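Local atomic coordinates of Non-reducing end alpha-L-arabinofuranosidase BoGH43B (Bacteroides ovatus, PDB entry 5JOZ), a protein that removes terminal non-reducing alpha-L-arabinofuranosyl residues from the side branches of xyloglucan, converting S units to X units during degradation of this polysaccharide. Residues Leu321-Ile326 / Asp499-Arg504; Arg363-Phe368 / Thr445-Glu450; Val275-Asp278 / Trp282-Val285. All coordinates share one frame; numbering follows the deposited sequence.

Interaction 1 of 3, residues Leu321-Ile326 / Asp499-Arg504; sequences LDWTFI and DWFDFR. With CA (calcium ion), chain C.
Trp323 drives the far corner of its indole, atom CH2, over the centre of the Phe501 ring, the classic T-shaped (edge-to-face) aromatic pair. The closest approach, Trp323 CH2 to Phe501 CD1, is 3.5 Å; the six-membered ring of Trp323 and the Phe501 ring have centroids 4.9 Å apart and planes at 88°. Phe501 starts toward the partner segment, its CG anti to the backbone N (chi1 -169°), which sends the ring out toward the incoming indole. Phe503 CD1 lies at the edge of that ring. The backbones stay well apart, the CA atoms of Trp323 and Phe501 being 11.0 Å from each other, so the contact rests on these two buried rings alone. The indole is fixed at other points too: NE1 is hydrogen-bonded to Asp312 OD2, and Arg363 makes a cation-pi contact with it. Two residues before Phe501, Asp499 grips the calcium ion twice, through its O and its OD1, each at 2.4 Å; two waters and the carbonyls of Asp313 and Gly341 complete the six ligands. In this concanavalin A-like beta-sandwich domain, strand 496-505 runs beside strand 370-377 in one sheet, while Trp323 and Phe501 both reach Met483 on strand 480-486 of the other.

Interaction 2 of 3, residues Arg363-Phe368 / Thr445-Glu450; sequences RRQAAF and TTYTFE
The backbone of 363-368 leaves its strand after Arg364 and turns through a loop, whereas 446-450 is regular strand, and the two main chains are bridged solely by the side chains of Gln365 and Tyr447. These come from opposite directions. Tyr447 OH donates to Gln365 OE1 over 2.6 Å, lying in the carbonyl plane on a lone pair of the amide oxygen, with a C=O...donor angle of 140°. OE1 sits at the edge of the phenol ring, although amide and ring planes are turned 65° apart. Gln365 swings CG away from its own N (chi1 -166°) and runs extended from there, carrying its amide across to the hydroxyl. The other end of that amide is held as well: NE2 donates to Ala367 O at 2.9 Å, which fixes the amide's rotation and identifies OE1 as the acceptor. A leucine in place of Gln365 would probably leave the buried Tyr447 hydroxyl without its acceptor and the Ala367 carbonyl without this donor. Across the beta-sandwich, Gln365 follows strand 359-364 of one sheet and pairs through its backbone with Val479, while Tyr447 belongs to the other sheet, in strand 446-453 between strands 436-442 and 456-464, and packs on Tyr399 of strand 397-406.

Interaction 3 of 3, residues Val275-Asp278 / Trp282-Val285; sequences VTWD and WPKV
Thr276 and Lys284 form the antiparallel hydrogen-bonded pair of a beta hairpin, each satisfying the other's backbone: Thr276 N donates to Lys284 O at 2.9 Å, and Lys284 N to Thr276 O at 2.8 Å. Nearer the turn one bond is still backbone to backbone, and the other uses a side chain. Asp278 N donates to Trp282 O over 2.9 Å in a nearly straight bond, and Trp282 N answers with a bond to Asp278 OD1, also 2.9 Å. That donor comes from above the carboxylate plane, 41° out of it. Asp278 places CG between its own backbone N and carbonyl carbon (chi1 75°), bringing the carboxylate round to Trp282, and OD1 takes a weak second bond from Asp280 N within the turn. Several acceptors do double duty. Trp282 O and Thr276 O also receive CA-H...O contacts, from Trp277 CA and Pro283 CA respectively, and Lys284 O has a weak bond from a water that meets Thr276 OG1 more closely, at 2.7 Å. The Lys284 ammonium reaches the carbonyls of Val219 and Pro221.

Pro283 has no N-H to offer, which suits its non-hydrogen-bonded position opposite Trp277. Its ring lies instead over one indole face, a CH-pi contact with Pro283 CB 3.5 Å from the centroid of the Trp277 six-membered ring and 3° off the normal. Val275 CG1 packs against the same CB. The hairpin closes one four-stranded blade of the GH43 beta-propeller, strand 283-284 being outermost; strand 249-256 flanks strand 269-277, and Trp282 and Pro283 touch Ile204 on strand 201-207 of the neighbouring blade.

Overall arrangement
The three contacts divide between two domains. Interactions 1 and 2 share the concanavalin A-like domain, with centres 14 Å apart, and interaction 2 is nested along the chain within the loop that interaction 1 closes. They touch directly: Phe503 CZ meets Arg364 O at 3.5 Å, and Phe503 CD2 lies 3.7 Å from Arg363 CD. Interaction 3 belongs to the catalytic propeller and closes earlier in the chain; its centre is 40 Å from that of interaction 1 and 38 Å from that of interaction 2. None of the three contains the inferred proton acceptor Asp16, proton donor Glu176 or pKa-modulating Asp126. Interaction 1 alone includes a residue of the calcium site, the ligand Asp499.

Interaction 1 of 3, residues Leu321-Ile326 / Asp499-Arg504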
# COMPACT_ATOMS: atom_id res chain seq x y z
N LEU A 321 -1.71 -3.75 13.76
CA LEU A 321 -0.82 -3.81 12.59
C LEU A 321 -1.25 -2.91 11.44
O LEU A 321 -0.40 -2.47 10.69
CB LEU A 321 -0.70 -5.27 12.11
CG LEU A 321 0.04 -6.24 13.04
CD1 LEU A 321 -0.09 -7.68 12.56
CD2 LEU A 321 1.52 -5.87 13.17
N ASP A 322 -2.56 -2.62 11.33
CA ASP A 322 -3.12 -1.73 10.31
C ASP A 322 -2.67 -0.27 10.50
O ASP A 322 -2.66 0.51 9.53
CB ASP A 322 -4.67 -1.77 10.29
CG ASP A 322 -5.25 -3.14 9.88
OD1 ASP A 322 -5.07 -3.57 8.73
OD2 ASP A 322 -5.93 -3.78 10.71
N TRP A 323 -2.34 0.12 11.74
CA TRP A 323 -1.93 1.51 12.03
C TRP A 323 -0.59 1.83 11.38
O TRP A 323 0.33 1.01 11.36
CB TRP A 323 -1.91 1.80 13.53
CG TRP A 323 -3.30 1.79 14.09
CD1 TRP A 323 -3.83 0.92 14.99
CD2 TRP A 323 -4.35 2.69 13.74
NE1 TRP A 323 -5.15 1.22 15.23
CE2 TRP A 323 -5.50 2.31 14.47
CE3 TRP A 323 -4.44 3.79 12.87
CZ2 TRP A 323 -6.71 2.99 14.36
CZ3 TRP A 323 -5.64 4.46 12.76
CH2 TRP A 323 -6.76 4.06 13.50
N THR A 324 -0.52 3.04 10.84
CA THR A 324 0.53 3.43 9.91
C THR A 324 1.00 4.87 10.15
O THR A 324 0.19 5.76 10.40
CB THR A 324 0.01 3.30 8.45
OG1 THR A 324 -0.68 2.05 8.30
CG2 THR A 324 1.15 3.33 7.48
N PHE A 325 2.31 5.07 10.03
CA PHE A 325 2.98 6.35 10.25
C PHE A 325 3.53 6.92 8.95
O PHE A 325 3.69 6.20 7.97
CB PHE A 325 4.15 6.16 11.23
CG PHE A 325 3.74 5.57 12.52
CD1 PHE A 325 3.60 4.18 12.66
CD2 PHE A 325 3.47 6.38 13.61
CE1 PHE A 325 3.20 3.61 13.87
CE2 PHE A 325 3.08 5.82 14.83
CZ PHE A 325 2.94 4.44 14.95
N ILE A 326 3.83 8.22 8.96
CA ILE A 326 4.51 8.90 7.85
C ILE A 326 6.03 8.97 8.13
O ILE A 326 6.45 9.59 9.12
CB ILE A 326 3.95 10.31 7.65
CG1 ILE A 326 2.44 10.25 7.34
CG2 ILE A 326 4.71 11.00 6.52
CD1 ILE A 326 1.73 11.59 7.25
N ASP A 499 -9.57 7.78 22.95
CA ASP A 499 -10.09 6.66 23.73
C ASP A 499 -10.38 5.47 22.81
O ASP A 499 -10.09 4.32 23.15
CB ASP A 499 -11.36 7.09 24.47
CG ASP A 499 -11.77 6.12 25.56
OD1 ASP A 499 -11.06 5.12 25.82
OD2 ASP A 499 -12.83 6.37 26.18
N TRP A 500 -10.97 5.73 21.66
CA TRP A 500 -11.20 4.69 20.68
C TRP A 500 -11.29 5.24 19.27
O TRP A 500 -11.31 6.46 19.08
CB TRP A 500 -12.46 3.88 21.03
CG TRP A 500 -13.69 4.67 21.38
CD1 TRP A 500 -14.19 4.89 22.63
CD2 TRP A 500 -14.60 5.31 20.47
NE1 TRP A 500 -15.34 5.63 22.56
CE2 TRP A 500 -15.62 5.89 21.25
CE3 TRP A 500 -14.66 5.43 19.08
CZ2 TRP A 500 -16.69 6.60 20.68
CZ3 TRP A 500 -15.71 6.14 18.51
CH2 TRP A 500 -16.70 6.73 19.31
N PHE A 501 -11.29 4.33 18.29
CA PHE A 501 -11.35 4.65 16.87
C PHE A 501 -12.14 3.54 16.18
O PHE A 501 -11.71 2.38 16.19
CB PHE A 501 -9.93 4.73 16.28
CG PHE A 501 -9.87 5.30 14.89
CD1 PHE A 501 -10.25 4.54 13.78
CD2 PHE A 501 -9.39 6.59 14.67
CE1 PHE A 501 -10.18 5.06 12.50
CE2 PHE A 501 -9.32 7.12 13.39
CZ PHE A 501 -9.72 6.36 12.30
N ASP A 502 -13.30 3.91 15.61
CA ASP A 502 -14.17 3.02 14.84
C ASP A 502 -13.86 3.15 13.37
O ASP A 502 -13.70 4.25 12.86
CB ASP A 502 -15.64 3.40 15.01
CG ASP A 502 -16.21 3.01 16.37
OD1 ASP A 502 -15.51 2.41 17.23
OD2 ASP A 502 -17.40 3.31 16.57
N PHE A 503 -13.81 2.02 12.68
CA PHE A 503 -13.58 1.99 11.25
C PHE A 503 -14.53 0.94 10.65
O PHE A 503 -14.33 -0.25 10.87
CB PHE A 503 -12.11 1.63 10.98
CG PHE A 503 -11.65 1.96 9.59
CD1 PHE A 503 -11.44 3.28 9.21
CD2 PHE A 503 -11.44 0.95 8.66
CE1 PHE A 503 -11.01 3.60 7.93
CE2 PHE A 503 -11.01 1.26 7.38
CZ PHE A 503 -10.80 2.59 7.01
N ARG A 504 -15.55 1.39 9.93
CA ARG A 504 -16.56 0.48 9.39
C ARG A 504 -16.64 0.59 7.87
O ARG A 504 -17.05 1.61 7.35
CB ARG A 504 -17.92 0.77 10.01
CG ARG A 504 -18.91 -0.37 9.84
CD ARG A 504 -20.27 0.03 10.38
NE ARG A 504 -20.17 0.54 11.75
CZ ARG A 504 -20.31 -0.18 12.87
NH1 ARG A 504 -20.58 -1.49 12.83
NH2 ARG A 504 -20.18 0.43 14.06
CA CA C . -10.19 2.99 25.11
O HOH W 1 -12.41 2.35 24.44
O HOH W 2 -10.28 1.38 26.92

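Interaction 2 of 3, residues Arg363-Phe368 / Thr445-Glu450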
# COMPACT_ATOMS: atom_id res chain seq x y z
N ARG A 363 -4.75 4.73 8.74
CA ARG A 363 -4.91 3.51 8.01
C ARG A 363 -5.54 3.73 6.66
O ARG A 363 -6.27 4.71 6.44
CB ARG A 363 -5.69 2.50 8.85
CG ARG A 363 -7.19 2.72 8.93
CD ARG A 363 -7.88 1.44 9.36
NE ARG A 363 -7.93 1.29 10.80
CZ ARG A 363 -8.44 0.24 11.43
NH1 ARG A 363 -8.94 -0.78 10.75
NH2 ARG A 363 -8.44 0.22 12.75
N ARG A 364 -5.26 2.78 5.77
CA ARG A 364 -5.75 2.80 4.40
C ARG A 364 -7.28 2.86 4.34
O ARG A 364 -7.96 2.12 5.05
CB ARG A 364 -5.31 1.52 3.69
CG ARG A 364 -3.81 1.39 3.44
CD ARG A 364 -3.42 -0.07 3.31
NE ARG A 364 -1.99 -0.26 3.07
CZ ARG A 364 -1.01 -0.12 3.97
NH1 ARG A 364 -1.27 0.23 5.23
NH2 ARG A 364 0.26 -0.34 3.60
N GLN A 365 -7.82 3.76 3.52
CA GLN A 365 -9.25 3.72 3.22
C GLN A 365 -9.54 2.51 2.32
O GLN A 365 -9.30 2.53 1.12
CB GLN A 365 -9.74 5.01 2.57
CG GLN A 365 -11.26 5.10 2.57
CD GLN A 365 -11.78 6.27 1.78
OE1 GLN A 365 -11.09 7.28 1.65
NE2 GLN A 365 -13.00 6.16 1.26
N ALA A 366 -10.05 1.46 2.94
CA ALA A 366 -10.25 0.16 2.31
C ALA A 366 -11.64 -0.02 1.68
O ALA A 366 -11.95 -1.11 1.19
CB ALA A 366 -10.02 -0.93 3.36
N ALA A 367 -12.47 1.03 1.71
CA ALA A 367 -13.79 0.98 1.08
C ALA A 367 -14.25 2.36 0.61
O ALA A 367 -13.90 3.38 1.19
CB ALA A 367 -14.81 0.37 2.03
N PHE A 368 -15.01 2.38 -0.47
CA PHE A 368 -15.64 3.60 -0.92
C PHE A 368 -16.57 4.14 0.15
O PHE A 368 -16.47 5.30 0.52
CB PHE A 368 -16.40 3.37 -2.22
CG PHE A 368 -15.51 3.13 -3.39
CD1 PHE A 368 -14.74 4.16 -3.92
CD2 PHE A 368 -15.39 1.85 -3.94
CE1 PHE A 368 -13.90 3.93 -5.00
CE2 PHE A 368 -14.56 1.62 -5.01
CZ PHE A 368 -13.81 2.66 -5.55
N THR A 445 -18.15 9.57 -3.94
CA THR A 445 -17.92 10.96 -4.36
C THR A 445 -17.60 11.92 -3.21
O THR A 445 -16.87 12.90 -3.42
CB THR A 445 -19.17 11.51 -5.09
OG1 THR A 445 -20.31 11.42 -4.22
CG2 THR A 445 -19.46 10.71 -6.37
N THR A 446 -18.15 11.69 -2.02
CA THR A 446 -18.13 12.72 -0.96
C THR A 446 -17.71 12.20 0.41
O THR A 446 -18.12 11.11 0.83
CB THR A 446 -19.51 13.41 -0.81
OG1 THR A 446 -20.50 12.43 -0.49
CG2 THR A 446 -19.91 14.10 -2.12
N TYR A 447 -16.88 12.99 1.08
CA TYR A 447 -16.61 12.84 2.49
C TYR A 447 -17.48 13.84 3.19
O TYR A 447 -17.55 14.99 2.74
CB TYR A 447 -15.16 13.19 2.80
CG TYR A 447 -14.14 12.26 2.22
CD1 TYR A 447 -13.96 10.99 2.76
CD2 TYR A 447 -13.33 12.65 1.17
CE1 TYR A 447 -12.99 10.13 2.26
CE2 TYR A 447 -12.36 11.80 0.66
CZ TYR A 447 -12.20 10.54 1.21
OH TYR A 447 -11.26 9.68 0.70
N THR A 448 -18.13 13.42 4.27
CA THR A 448 -18.90 14.31 5.14
C THR A 448 -18.29 14.25 6.54
O THR A 448 -17.97 13.18 7.03
CB THR A 448 -20.39 13.93 5.15
OG1 THR A 448 -20.87 13.92 3.81
CG2 THR A 448 -21.22 14.94 5.96
N PHE A 449 -18.13 15.43 7.15
CA PHE A 449 -17.42 15.62 8.42
C PHE A 449 -18.39 16.08 9.52
O PHE A 449 -19.10 17.07 9.33
CB PHE A 449 -16.33 16.67 8.23
CG PHE A 449 -15.33 16.32 7.18
CD1 PHE A 449 -15.53 16.70 5.85
CD2 PHE A 449 -14.18 15.59 7.50
CE1 PHE A 449 -14.60 16.36 4.87
CE2 PHE A 449 -13.25 15.25 6.52
CZ PHE A 449 -13.46 15.64 5.21
N GLU A 450 -18.41 15.36 10.64
CA GLU A 450 -19.40 15.53 11.72
C GLU A 450 -18.73 15.55 13.10
O GLU A 450 -17.68 14.93 13.29
CB GLU A 450 -20.45 14.40 11.68
CG GLU A 450 -21.14 14.18 10.32
CD GLU A 450 -20.53 13.07 9.44
OE1 GLU A 450 -19.38 12.62 9.67
OE2 GLU A 450 -21.23 12.63 8.49

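Interaction 3 of 3, residues Val275-Asp278 / Trp282-Val285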
# COMPACT_ATOMS: atom_id res chain seq x y z
N VAL A 275 -5.04 -18.20 -14.38
CA VAL A 275 -4.16 -18.19 -15.54
C VAL A 275 -4.26 -19.56 -16.21
O VAL A 275 -4.11 -20.58 -15.56
CB VAL A 275 -2.70 -17.91 -15.12
CG1 VAL A 275 -1.74 -18.02 -16.30
CG2 VAL A 275 -2.61 -16.54 -14.47
N THR A 276 -4.49 -19.56 -17.51
CA THR A 276 -4.60 -20.80 -18.29
C THR A 276 -3.47 -20.88 -19.31
O THR A 276 -3.20 -19.90 -19.97
CB THR A 276 -5.93 -20.80 -19.03
OG1 THR A 276 -6.96 -20.47 -18.09
CG2 THR A 276 -6.21 -22.17 -19.66
N TRP A 277 -2.83 -22.03 -19.41
CA TRP A 277 -1.77 -22.26 -20.39
C TRP A 277 -2.34 -22.92 -21.63
O TRP A 277 -3.06 -23.91 -21.51
CB TRP A 277 -0.69 -23.16 -19.80
CG TRP A 277 -0.02 -22.50 -18.65
CD1 TRP A 277 -0.44 -22.49 -17.36
CD2 TRP A 277 1.18 -21.72 -18.68
NE1 TRP A 277 0.44 -21.78 -16.59
CE2 TRP A 277 1.43 -21.28 -17.37
CE3 TRP A 277 2.06 -21.35 -19.70
CZ2 TRP A 277 2.54 -20.50 -17.04
CZ3 TRP A 277 3.16 -20.57 -19.37
CH2 TRP A 277 3.39 -20.15 -18.05
N ASP A 278 -2.04 -22.37 -22.80
CA ASP A 278 -2.49 -22.96 -24.07
C ASP A 278 -1.56 -24.12 -24.48
O ASP A 278 -0.55 -24.39 -23.81
CB ASP A 278 -2.65 -21.90 -25.17
CG ASP A 278 -1.32 -21.40 -25.74
OD1 ASP A 278 -0.23 -21.86 -25.36
OD2 ASP A 278 -1.38 -20.50 -26.61
N TRP A 282 1.86 -21.17 -23.49
CA TRP A 282 1.74 -19.73 -23.28
C TRP A 282 0.55 -19.41 -22.37
O TRP A 282 -0.55 -19.91 -22.59
CB TRP A 282 1.58 -19.00 -24.62
CG TRP A 282 2.79 -19.05 -25.51
CD1 TRP A 282 2.92 -19.76 -26.66
CD2 TRP A 282 4.04 -18.37 -25.32
NE1 TRP A 282 4.17 -19.58 -27.20
CE2 TRP A 282 4.87 -18.72 -26.40
CE3 TRP A 282 4.54 -17.50 -24.33
CZ2 TRP A 282 6.18 -18.22 -26.54
CZ3 TRP A 282 5.84 -17.01 -24.47
CH2 TRP A 282 6.64 -17.37 -25.57
N PRO A 283 0.77 -18.57 -21.34
CA PRO A 283 -0.29 -18.30 -20.36
C PRO A 283 -1.20 -17.13 -20.74
O PRO A 283 -0.75 -16.18 -21.39
CB PRO A 283 0.51 -17.96 -19.12
CG PRO A 283 1.68 -17.21 -19.67
CD PRO A 283 1.96 -17.77 -21.04
N LYS A 284 -2.46 -17.20 -20.34
CA LYS A 284 -3.36 -16.07 -20.48
C LYS A 284 -4.51 -16.15 -19.46
O LYS A 284 -4.97 -17.23 -19.13
CB LYS A 284 -3.93 -16.00 -21.90
CG LYS A 284 -4.59 -14.66 -22.26
CD LYS A 284 -5.23 -14.70 -23.64
CE LYS A 284 -5.67 -13.31 -24.12
NZ LYS A 284 -4.58 -12.43 -24.62
N VAL A 285 -4.96 -14.99 -18.99
CA VAL A 285 -6.16 -14.92 -18.16
C VAL A 285 -7.36 -14.90 -19.08
O VAL A 285 -7.53 -13.95 -19.83
CB VAL A 285 -6.14 -13.66 -17.26
CG1 VAL A 285 -7.48 -13.46 -16.56
CG2 VAL A 285 -4.99 -13.75 -16.26
O HOH W 3 -7.72 -17.99 -17.31